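Side-chain contacts in triosephosphate isomerase (Toxoplasma gondii, PDB 5UPR), which probably interconverts D-glyceraldehyde 3-phosphate and dihydroxyacetone phosphate, a step of glycolysis and gluconeogenesis, as a homodimer of TIM-barrel subunits: residues 203-207 and 208-212; 159-162 and 163-167; 122-125 and 126-130. One frame throughout, in Å; residues are numbered along the deposited sequence.

Contact 1 of 3, residues 203-207 and 208-212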
ATOM      1  N   ARG A 203      21.682   6.245 -19.930  1.00 25.12           N
ATOM      2  CA  ARG A 203      22.975   6.664 -19.321  1.00 25.91           C
ATOM      3  C   ARG A 203      23.459   8.007 -19.893  1.00 26.32           C
ATOM      4  O   ARG A 203      23.967   8.810 -19.150  1.00 27.94           O
ATOM      5  CB  ARG A 203      24.023   5.559 -19.426  1.00 26.23           C
ATOM      6  CG  ARG A 203      25.188   5.696 -18.447  1.00 27.08           C
ATOM      7  CD  ARG A 203      26.196   4.544 -18.517  1.00 27.40           C
ATOM      8  NE  ARG A 203      25.536   3.232 -18.319  1.00 26.99           N
ATOM      9  CZ  ARG A 203      25.091   2.750 -17.165  1.00 27.50           C
ATOM     10  NH1 ARG A 203      25.232   3.403 -16.036  1.00 28.01           N
ATOM     11  NH2 ARG A 203      24.482   1.567 -17.149  1.00 28.78           N
ATOM     12  N   ASN A 204      23.215   8.268 -21.166  1.00 27.53           N
ATOM     13  CA  ASN A 204      23.569   9.554 -21.786  1.00 29.95           C
ATOM     14  C   ASN A 204      22.667  10.623 -21.187  1.00 30.26           C
ATOM     15  O   ASN A 204      23.133  11.741 -20.999  1.00 29.06           O
ATOM     16  CB  ASN A 204      23.440   9.598 -23.320  1.00 31.93           C
ATOM     17  CG  ASN A 204      24.434   8.706 -24.052  1.00 33.92           C
ATOM     18  OD1 ASN A 204      25.476   8.320 -23.511  1.00 33.27           O
ATOM     19  ND2 ASN A 204      24.084   8.341 -25.303  1.00 34.05           N
ATOM     20  N   TRP A 205      21.408  10.301 -20.868  1.00 28.21           N
ATOM     21  CA  TRP A 205      20.547  11.260 -20.204  1.00 28.38           C
ATOM     22  C   TRP A 205      21.130  11.633 -18.838  1.00 28.35           C
ATOM     23  O   TRP A 205      21.182  12.831 -18.512  1.00 28.32           O
ATOM     24  CB  TRP A 205      19.071  10.759 -20.064  1.00 27.36           C
ATOM     25  CG  TRP A 205      18.188  11.807 -19.420  1.00 27.97           C
ATOM     26  CD1 TRP A 205      17.466  12.800 -20.059  1.00 28.17           C
ATOM     27  CD2 TRP A 205      18.012  12.032 -18.019  1.00 27.72           C
ATOM     28  NE1 TRP A 205      16.874  13.612 -19.123  1.00 28.11           N
ATOM     29  CE2 TRP A 205      17.153  13.141 -17.867  1.00 27.80           C
ATOM     30  CE3 TRP A 205      18.477  11.366 -16.865  1.00 27.91           C
ATOM     31  CZ2 TRP A 205      16.842  13.664 -16.611  1.00 28.12           C
ATOM     32  CZ3 TRP A 205      18.113  11.894 -15.593  1.00 28.77           C
ATOM     33  CH2 TRP A 205      17.282  12.983 -15.501  1.00 27.25           C
ATOM     34  N   LEU A 206      21.543  10.620 -18.018  1.00 27.47           N
ATOM     35  CA  LEU A 206      22.123  10.898 -16.709  1.00 27.37           C
ATOM     36  C   LEU A 206      23.321  11.843 -16.846  1.00 28.18           C
ATOM     37  O   LEU A 206      23.483  12.755 -16.049  1.00 29.86           O
ATOM     38  CB  LEU A 206      22.520   9.635 -15.982  1.00 26.46           C
ATOM     39  CG  LEU A 206      21.393   8.701 -15.562  1.00 26.50           C
ATOM     40  CD1 LEU A 206      21.951   7.320 -15.180  1.00 27.30           C
ATOM     41  CD2 LEU A 206      20.652   9.317 -14.420  1.00 26.02           C
ATOM     42  N   ALA A 207      24.166  11.589 -17.827  1.00 28.90           N
ATOM     43  CA  ALA A 207      25.384  12.350 -18.012  1.00 31.10           C
ATOM     44  C   ALA A 207      25.133  13.822 -18.324  1.00 31.78           C
ATOM     45  O   ALA A 207      25.855  14.636 -17.867  1.00 33.68           O
ATOM     46  CB  ALA A 207      26.297  11.728 -19.111  1.00 32.07           C
ATOM     47  N   GLN A 208      24.146  14.099 -19.171  1.00 31.32           N
ATOM     48  CA  GLN A 208      23.796  15.486 -19.624  1.00 33.14           C
ATOM     49  C   GLN A 208      22.961  16.217 -18.576  1.00 32.70           C
ATOM     50  O   GLN A 208      23.182  17.373 -18.374  1.00 33.73           O
ATOM     51  CB  GLN A 208      23.067  15.448 -20.994  1.00 34.72           C
ATOM     52  CG  GLN A 208      22.024  16.527 -21.388  1.00 36.88           C
ATOM     53  CD  GLN A 208      22.564  17.623 -22.222  1.00 38.82           C
ATOM     54  OE1 GLN A 208      23.302  17.355 -23.203  1.00 43.26           O
ATOM     55  NE2 GLN A 208      22.182  18.868 -21.911  1.00 39.00           N
ATOM     56  N   ALA A 209      21.979  15.542 -17.957  1.00 29.91           N
ATOM     57  CA  ALA A 209      21.031  16.204 -17.054  1.00 30.90           C
ATOM     58  C   ALA A 209      21.503  16.238 -15.593  1.00 30.86           C
ATOM     59  O   ALA A 209      21.158  17.162 -14.876  1.00 31.26           O
ATOM     60  CB  ALA A 209      19.670  15.499 -17.061  1.00 30.03           C
ATOM     61  N   VAL A 210      22.267  15.212 -15.153  1.00 29.79           N
ATOM     62  CA  VAL A 210      22.751  15.177 -13.789  1.00 29.39           C
ATOM     63  C   VAL A 210      24.265  15.390 -13.796  1.00 31.10           C
ATOM     64  O   VAL A 210      24.735  16.482 -13.569  1.00 30.06           O
ATOM     65  CB  VAL A 210      22.326  13.875 -13.069  1.00 29.54           C
ATOM     66  CG1 VAL A 210      22.660  13.948 -11.594  1.00 29.99           C
ATOM     67  CG2 VAL A 210      20.839  13.589 -13.264  1.00 27.95           C
ATOM     68  N   SER A 211      25.057  14.359 -14.076  1.00 31.10           N
ATOM     69  CA  SER A 211      26.518  14.500 -14.226  1.00 32.36           C
ATOM     70  C   SER A 211      27.128  13.222 -14.801  1.00 32.15           C
ATOM     71  O   SER A 211      26.577  12.115 -14.629  1.00 30.66           O
ATOM     72  CB  SER A 211      27.213  14.811 -12.872  1.00 33.23           C
ATOM     73  OG  SER A 211      27.118  13.639 -12.022  1.00 31.81           O
ATOM     74  N   PRO A 212      28.276  13.343 -15.432  1.00 34.48           N
ATOM     75  CA  PRO A 212      29.034  12.114 -15.815  1.00 34.32           C
ATOM     76  C   PRO A 212      29.297  11.122 -14.657  1.00 35.18           C
ATOM     77  O   PRO A 212      29.238   9.892 -14.882  1.00 33.06           O
ATOM     78  CB  PRO A 212      30.361  12.678 -16.378  1.00 35.80           C
ATOM     79  CG  PRO A 212      30.024  14.084 -16.817  1.00 36.67           C
ATOM     80  CD  PRO A 212      28.960  14.600 -15.890  1.00 35.33           C
TER
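Trp-205 and Ala-209, one turn apart near the end of helix 192-209, meet as indole and methyl. From CB the tryptophan sets CG anti to its own backbone nitrogen (chi1 -178°), which runs the ring along the helix toward its C-terminal end. NE1 stands 4.0 Å from CB of Ala-209, and the fusion atom CE2 comes nearer to that CB, 3.5 Å. The methyl belongs to the benzene half, where CZ2 comes to 3.4 Å of Ala-209 CB. That carbon sits over the face, 3.6 Å from the six-membered centroid and 20° off the ring normal, a CH-pi contact. At the far rim, CZ3 of Trp-205 touches CG2 of Val-210 at 4.0 Å, and in the ring plane CD2 of Leu-206 lies at the edge. Alanine suits position 209 because a single methyl lets the flat indole lie close against the helix.

Below the side chains the backbone pairing continues, with Ala-209 N donating to Trp-205 O at 2.9 Å. The next carbonyl, Leu-206 O, takes Val-210 N at 2.9 Å and, weakly, Ser-211 N. The branched CB of Val-210 rests 3.4 Å from Leu-206 O. Ser-211 then turns its hydroxyl to the backbone N of Val-214, while Pro-212, which has no amide hydrogen to give, suits the first turn of helix 212-217, where the backbone N has no helical partner.

Beyond these residues Trp-205 leans on Leu-158 and Arg-162 of helix 150-164, and Leu-206 packs on Trp-171 and Ala-215. The arrangement is one helix followed closely by the serine N-cap of the next, on the outer helical layer of the TIM barrel.

Contact 2 of 3, residues 159-162 and 163-167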
ATOM      1  N   GLU A 159      13.313  13.457 -16.285  1.00 27.68           N
ATOM      2  CA  GLU A 159      13.377  14.920 -16.003  1.00 29.78           C
ATOM      3  C   GLU A 159      12.411  15.314 -14.835  1.00 29.45           C
ATOM      4  O   GLU A 159      12.789  16.126 -14.037  1.00 27.99           O
ATOM      5  CB  GLU A 159      13.065  15.699 -17.260  1.00 32.26           C
ATOM      6  CG  GLU A 159      12.830  17.212 -17.139  1.00 36.28           C
ATOM      7  CD  GLU A 159      14.042  17.965 -16.666  1.00 36.86           C
ATOM      8  OE1 GLU A 159      15.185  17.412 -16.626  1.00 37.99           O
ATOM      9  OE2 GLU A 159      13.853  19.146 -16.283  1.00 43.46           O
ATOM     10  N   ALA A 160      11.198  14.710 -14.747  1.00 27.03           N
ATOM     11  CA  ALA A 160      10.336  14.979 -13.644  1.00 25.91           C
ATOM     12  C   ALA A 160      11.016  14.608 -12.309  1.00 24.58           C
ATOM     13  O   ALA A 160      10.928  15.314 -11.331  1.00 24.15           O
ATOM     14  CB  ALA A 160       9.015  14.191 -13.777  1.00 25.59           C
ATOM     15  N   VAL A 161      11.729  13.480 -12.298  1.00 23.72           N
ATOM     16  CA  VAL A 161      12.464  13.064 -11.116  1.00 22.83           C
ATOM     17  C   VAL A 161      13.596  14.012 -10.787  1.00 24.62           C
ATOM     18  O   VAL A 161      13.778  14.395  -9.634  1.00 26.03           O
ATOM     19  CB  VAL A 161      12.943  11.614 -11.182  1.00 22.27           C
ATOM     20  CG1 VAL A 161      13.701  11.234  -9.887  1.00 21.14           C
ATOM     21  CG2 VAL A 161      11.733  10.679 -11.337  1.00 22.37           C
ATOM     22  N   ARG A 162      14.338  14.449 -11.791  1.00 26.42           N
ATOM     23  CA  ARG A 162      15.407  15.452 -11.594  1.00 28.67           C
ATOM     24  C   ARG A 162      14.879  16.773 -11.025  1.00 28.90           C
ATOM     25  O   ARG A 162      15.550  17.386 -10.187  1.00 28.09           O
ATOM     26  CB  ARG A 162      16.176  15.723 -12.883  1.00 30.42           C
ATOM     27  CG  ARG A 162      17.473  16.528 -12.701  1.00 33.79           C
ATOM     28  CD  ARG A 162      17.915  17.321 -13.876  1.00 36.48           C
ATOM     29  NE  ARG A 162      16.859  18.218 -14.291  1.00 36.58           N
ATOM     30  CZ  ARG A 162      16.571  19.367 -13.675  1.00 38.82           C
ATOM     31  NH1 ARG A 162      17.218  19.777 -12.568  1.00 37.85           N
ATOM     32  NH2 ARG A 162      15.558  20.096 -14.117  1.00 38.60           N
ATOM     33  N   GLN A 163      13.691  17.221 -11.460  1.00 29.60           N
ATOM     34  CA  GLN A 163      13.113  18.487 -10.925  1.00 31.68           C
ATOM     35  C   GLN A 163      12.856  18.380  -9.444  1.00 29.67           C
ATOM     36  O   GLN A 163      13.075  19.314  -8.722  1.00 30.46           O
ATOM     37  CB  GLN A 163      11.840  18.871 -11.671  1.00 35.21           C
ATOM     38  CG  GLN A 163      12.157  19.354 -13.062  1.00 40.37           C
ATOM     39  CD  GLN A 163      10.966  19.499 -13.971  1.00 45.72           C
ATOM     40  OE1 GLN A 163       9.880  18.899 -13.771  1.00 51.35           O
ATOM     41  NE2 GLN A 163      11.205  20.183 -15.075  1.00 47.69           N
ATOM     42  N   ALA A 164      12.393  17.215  -8.996  1.00 28.10           N
ATOM     43  CA  ALA A 164      12.167  16.944  -7.583  1.00 27.50           C
ATOM     44  C   ALA A 164      13.445  16.584  -6.806  1.00 27.11           C
ATOM     45  O   ALA A 164      13.486  16.761  -5.594  1.00 26.78           O
ATOM     46  CB  ALA A 164      11.182  15.825  -7.438  1.00 26.13           C
ATOM     47  N   VAL A 165      14.435  16.020  -7.479  1.00 27.04           N
ATOM     48  CA  VAL A 165      15.713  15.677  -6.884  1.00 28.10           C
ATOM     49  C   VAL A 165      16.837  16.349  -7.732  1.00 28.49           C
ATOM     50  O   VAL A 165      17.552  15.665  -8.497  1.00 27.39           O
ATOM     51  CB  VAL A 165      15.913  14.158  -6.877  1.00 28.92           C
ATOM     52  CG1 VAL A 165      17.048  13.821  -5.925  1.00 28.98           C
ATOM     53  CG2 VAL A 165      14.652  13.441  -6.445  1.00 27.72           C
ATOM     54  N   PRO A 166      16.984  17.680  -7.617  1.00 29.40           N
ATOM     55  CA  PRO A 166      18.004  18.344  -8.401  1.00 31.63           C
ATOM     56  C   PRO A 166      19.451  18.140  -7.872  1.00 33.50           C
ATOM     57  O   PRO A 166      20.386  18.453  -8.574  1.00 35.18           O
ATOM     58  CB  PRO A 166      17.607  19.824  -8.321  1.00 32.45           C
ATOM     59  CG  PRO A 166      16.849  19.954  -6.996  1.00 32.15           C
ATOM     60  CD  PRO A 166      16.122  18.629  -6.900  1.00 30.19           C
ATOM     61  N   GLU A 167      19.632  17.673  -6.658  1.00 35.27           N
ATOM     62  CA  GLU A 167      20.986  17.452  -6.131  1.00 37.90           C
ATOM     63  C   GLU A 167      21.547  16.140  -6.631  1.00 35.15           C
ATOM     64  O   GLU A 167      20.962  15.077  -6.365  1.00 33.81           O
ATOM     65  CB  GLU A 167      21.000  17.424  -4.600  1.00 43.13           C
ATOM     66  CG  GLU A 167      22.146  18.199  -4.001  1.00 49.71           C
ATOM     67  CD  GLU A 167      22.679  17.599  -2.711  1.00 55.72           C
ATOM     68  OE1 GLU A 167      22.112  16.593  -2.178  1.00 58.75           O
ATOM     69  OE2 GLU A 167      23.708  18.167  -2.286  1.00 59.21           O
TER
HETATM   70  O   HOH W   1      19.497  19.660 -11.275  1.00 33.43           O
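Glu-159 and Gln-163 cross at about a right angle on the outer side of helix 150-164, with carboxylate and amide planes 76° apart. OE2 of Glu-159 lies 3.1 Å from NE2 of Gln-163, and the glutamine CG passes 3.6 Å from NH2 of Arg-162. Beneath them Gln-163 N donates to Glu-159 O at 2.9 Å.

The carboxylate is fixed by Arg-162 in a bidentate salt bridge, side-on. NE reaches OE1 of Glu-159 at 3.0 Å and NH2 reaches OE2 at 2.9 Å, both almost straight. The two donors come on the syn side, though about 30° out of the carboxylate plane, while both oxygens lie close to the guanidinium plane. Bends in the two chains, at chi2 of the glutamate and chi3 of the arginine (56°), fold the groups together. The third arginine nitrogen, NH1, donates to a water at 2.6 Å, and that water donates to Pro-166 O, tying the guanidinium to the turn after the helix.

On the inner side, Val-161 CG1 and Val-165 CG2 lie side by side, 4.2 Å apart. Val-165 is the first residue to leave helical angles, yet its N still donates to Val-161 O. Its own carbonyl takes the indole NE1 of Trp-171, and Leu-128 of helix 117-129 packs on its side chain.

Trp-205 of helix 192-209 flanks both Glu-159 and Arg-162. With all three nitrogens engaged, the guanidinium is held against rotation, and the paired charges probably offset each other, so that arginine and glutamate can sit beside an aromatic ring.

Contact 3 of 3, residues 122-125 and 126-130. With SO4 (sulfate ion), chain F.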
ATOM      1  N   LYS A 122       7.770  12.945  -6.627  1.00 22.01           N
ATOM      2  CA  LYS A 122       7.572  13.295  -5.226  1.00 24.09           C
ATOM      3  C   LYS A 122       7.829  12.104  -4.303  1.00 23.31           C
ATOM      4  O   LYS A 122       8.457  12.262  -3.242  1.00 21.49           O
ATOM      5  CB  LYS A 122       6.165  13.819  -5.007  1.00 28.17           C
ATOM      6  CG  LYS A 122       5.827  14.279  -3.612  1.00 32.72           C
ATOM      7  CD  LYS A 122       4.466  14.976  -3.573  1.00 35.25           C
ATOM      8  CE  LYS A 122       4.199  15.460  -2.156  1.00 38.04           C
ATOM      9  NZ  LYS A 122       4.793  16.774  -1.821  1.00 39.69           N
ATOM     10  N   LYS A 123       7.373  10.898  -4.707  1.00 21.28           N
ATOM     11  CA  LYS A 123       7.676   9.709  -3.908  1.00 20.71           C
ATOM     12  C   LYS A 123       9.196   9.474  -3.832  1.00 20.73           C
ATOM     13  O   LYS A 123       9.706   9.114  -2.757  1.00 20.99           O
ATOM     14  CB  LYS A 123       6.986   8.482  -4.448  1.00 19.80           C
ATOM     15  CG  LYS A 123       5.489   8.465  -4.351  1.00 20.35           C
ATOM     16  CD  LYS A 123       4.799   7.231  -4.937  1.00 19.55           C
ATOM     17  CE  LYS A 123       3.373   7.240  -4.533  1.00 20.93           C
ATOM     18  NZ  LYS A 123       2.749   5.924  -4.473  1.00 21.82           N
ATOM     19  N   VAL A 124       9.888   9.642  -4.956  1.00 21.08           N
ATOM     20  CA  VAL A 124      11.343   9.382  -5.006  1.00 22.23           C
ATOM     21  C   VAL A 124      12.074  10.329  -4.028  1.00 22.71           C
ATOM     22  O   VAL A 124      12.899   9.887  -3.205  1.00 21.40           O
ATOM     23  CB  VAL A 124      11.943   9.483  -6.419  1.00 22.43           C
ATOM     24  CG1 VAL A 124      13.466   9.320  -6.371  1.00 23.31           C
ATOM     25  CG2 VAL A 124      11.360   8.430  -7.366  1.00 21.36           C
ATOM     26  N   ARG A 125      11.770  11.614  -4.132  1.00 23.46           N
ATOM     27  CA  ARG A 125      12.390  12.613  -3.264  1.00 24.50           C
ATOM     28  C   ARG A 125      12.169  12.296  -1.771  1.00 25.38           C
ATOM     29  O   ARG A 125      13.090  12.418  -0.962  1.00 24.18           O
ATOM     30  CB  ARG A 125      11.814  14.009  -3.541  1.00 26.23           C
ATOM     31  CG  ARG A 125      12.285  15.123  -2.642  1.00 27.67           C
ATOM     32  CD  ARG A 125      13.822  15.201  -2.713  1.00 31.28           C
ATOM     33  NE  ARG A 125      14.452  16.182  -1.805  1.00 33.33           N
ATOM     34  CZ  ARG A 125      14.798  17.435  -2.073  1.00 36.09           C
ATOM     35  NH1 ARG A 125      14.681  17.966  -3.296  1.00 38.95           N
ATOM     36  NH2 ARG A 125      15.220  18.189  -1.086  1.00 37.08           N
ATOM     37  N   ALA A 126      10.934  11.948  -1.419  1.00 23.26           N
ATOM     38  CA  ALA A 126      10.584  11.634  -0.044  1.00 22.14           C
ATOM     39  C   ALA A 126      11.363  10.422   0.469  1.00 22.08           C
ATOM     40  O   ALA A 126      11.882  10.413   1.604  1.00 21.18           O
ATOM     41  CB  ALA A 126       9.108  11.392   0.069  1.00 21.22           C
ATOM     42  N   ALA A 127      11.473   9.402  -0.398  1.00 21.42           N
ATOM     43  CA  ALA A 127      12.193   8.172  -0.067  1.00 21.14           C
ATOM     44  C   ALA A 127      13.680   8.445   0.178  1.00 22.58           C
ATOM     45  O   ALA A 127      14.278   8.006   1.185  1.00 21.84           O
ATOM     46  CB  ALA A 127      11.991   7.159  -1.167  1.00 20.33           C
ATOM     47  N   LEU A 128      14.289   9.172  -0.770  1.00 23.38           N
ATOM     48  CA  LEU A 128      15.718   9.513  -0.629  1.00 24.29           C
ATOM     49  C   LEU A 128      15.982  10.394   0.567  1.00 25.13           C
ATOM     50  O   LEU A 128      16.982  10.190   1.278  1.00 26.11           O
ATOM     51  CB  LEU A 128      16.207  10.183  -1.915  1.00 24.72           C
ATOM     52  CG  LEU A 128      16.197   9.414  -3.216  1.00 23.90           C
ATOM     53  CD1 LEU A 128      16.579  10.358  -4.367  1.00 24.35           C
ATOM     54  CD2 LEU A 128      17.094   8.174  -3.087  1.00 24.62           C
ATOM     55  N   ASN A 129      15.114  11.380   0.817  1.00 25.32           N
ATOM     56  CA  ASN A 129      15.214  12.213   2.042  1.00 27.32           C
ATOM     57  C   ASN A 129      15.248  11.363   3.309  1.00 27.86           C
ATOM     58  O   ASN A 129      15.851  11.760   4.245  1.00 29.03           O
ATOM     59  CB  ASN A 129      14.053  13.184   2.222  1.00 26.85           C
ATOM     60  CG  ASN A 129      14.073  14.374   1.258  1.00 28.02           C
ATOM     61  OD1 ASN A 129      15.076  14.665   0.556  1.00 26.80           O
ATOM     62  ND2 ASN A 129      12.926  15.093   1.238  1.00 27.94           N
ATOM     63  N   GLU A 130      14.564  10.224   3.352  1.00 27.58           N
ATOM     64  CA  GLU A 130      14.568   9.374   4.551  1.00 27.74           C
ATOM     65  C   GLU A 130      15.627   8.266   4.512  1.00 28.39           C
ATOM     66  O   GLU A 130      15.535   7.329   5.291  1.00 28.12           O
ATOM     67  CB  GLU A 130      13.186   8.765   4.756  1.00 27.20           C
ATOM     68  CG  GLU A 130      12.123   9.791   5.063  1.00 28.02           C
ATOM     69  CD  GLU A 130      12.244  10.453   6.423  1.00 28.98           C
ATOM     70  OE1 GLU A 130      12.819   9.856   7.387  1.00 28.05           O
ATOM     71  OE2 GLU A 130      11.726  11.576   6.524  1.00 29.87           O
TER
HETATM   72  S   SO4 F 402      15.492  21.279  -3.256  1.00 75.95           S
HETATM   73  O1  SO4 F 402      16.355  20.113  -3.558  1.00 83.38           O
HETATM   74  O2  SO4 F 402      15.152  21.236  -1.818  1.00 75.96           O
HETATM   75  O3  SO4 F 402      16.309  22.485  -3.532  1.00 87.99           O
HETATM   76  O4  SO4 F 402      14.274  21.298  -4.108  1.00 67.22           O
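Arg-125 and Asn-129 close the last turn of helix 117-129 beside a bound sulfate, probably from the crystallisation liquor. With chi1 at 175° the arginine chain leaves the helix pointing away from its own N, and the bend at chi2 (57°) turns NE toward Asn-129. There NE donates to OD1 of Asn-129 at 2.9 Å. The acceptor lies near the guanidinium plane, although the two planar groups stand 89° apart. The rest of the guanidinium edge faces the anion: NH1 donates to sulfate O1 at 2.7 Å, and NH2 to sulfate O2 at 3.1 Å, with a weak further bond from NH2 to O1. Three nitrogens thus have acceptors, and NH1 has a second one in Ala-164 O. An arginine suits this place because its flat group carries several N-H donors at its edge, so it can serve an amide, a carbonyl and an anion together.

Asn-129 is fixed in turn at its other amide atom, ND2, which donates to Gln-76 OE1. Its backbone N continues the helix pairing, donating to Arg-125 O at 2.9 Å.

On the barrel-facing side the chemistry is apolar. Val-124 and Leu-128 point the same way, CG1 of the valine 3.8 Å from CD1 of the leucine, and Leu-128 N donates to Val-124 O. The small side chain of Ala-127 lets the helix lie close to the strands, and that of Ala-126 close to helix 87-92.

The ammonium group of Lys-123 forms salt bridges with Asp-71 and Glu-115. Val-124 packs on Leu-100 and Leu-136, and Ala-127 on Val-98 and Val-134, so the helix packs over strands 97-100 and 133-138, while Ala-126 touches Pro-87 of helix 87-92.

How the contacts relate
All three contacts lie at the C-terminal ends of helices in the outer layer of one TIM barrel, and contact 2 touches both others. Its flank toward helix 192-209 meets contact 1; its end is joined to contact 3 by the hydrogen bond between Ala-164 O and Arg-125 NH1. Contacts 1 and 3 do not touch each other, about 10 Å separating their nearest atoms. Contact 1 is a surface contact, joined by an aromatic face and a methyl. Contacts 2 and 3 are partly buried, each pairing valine-led packing on one side with an arginine on the other: in contact 2 paired with a carboxylate, in contact 3 with an amide and an anion.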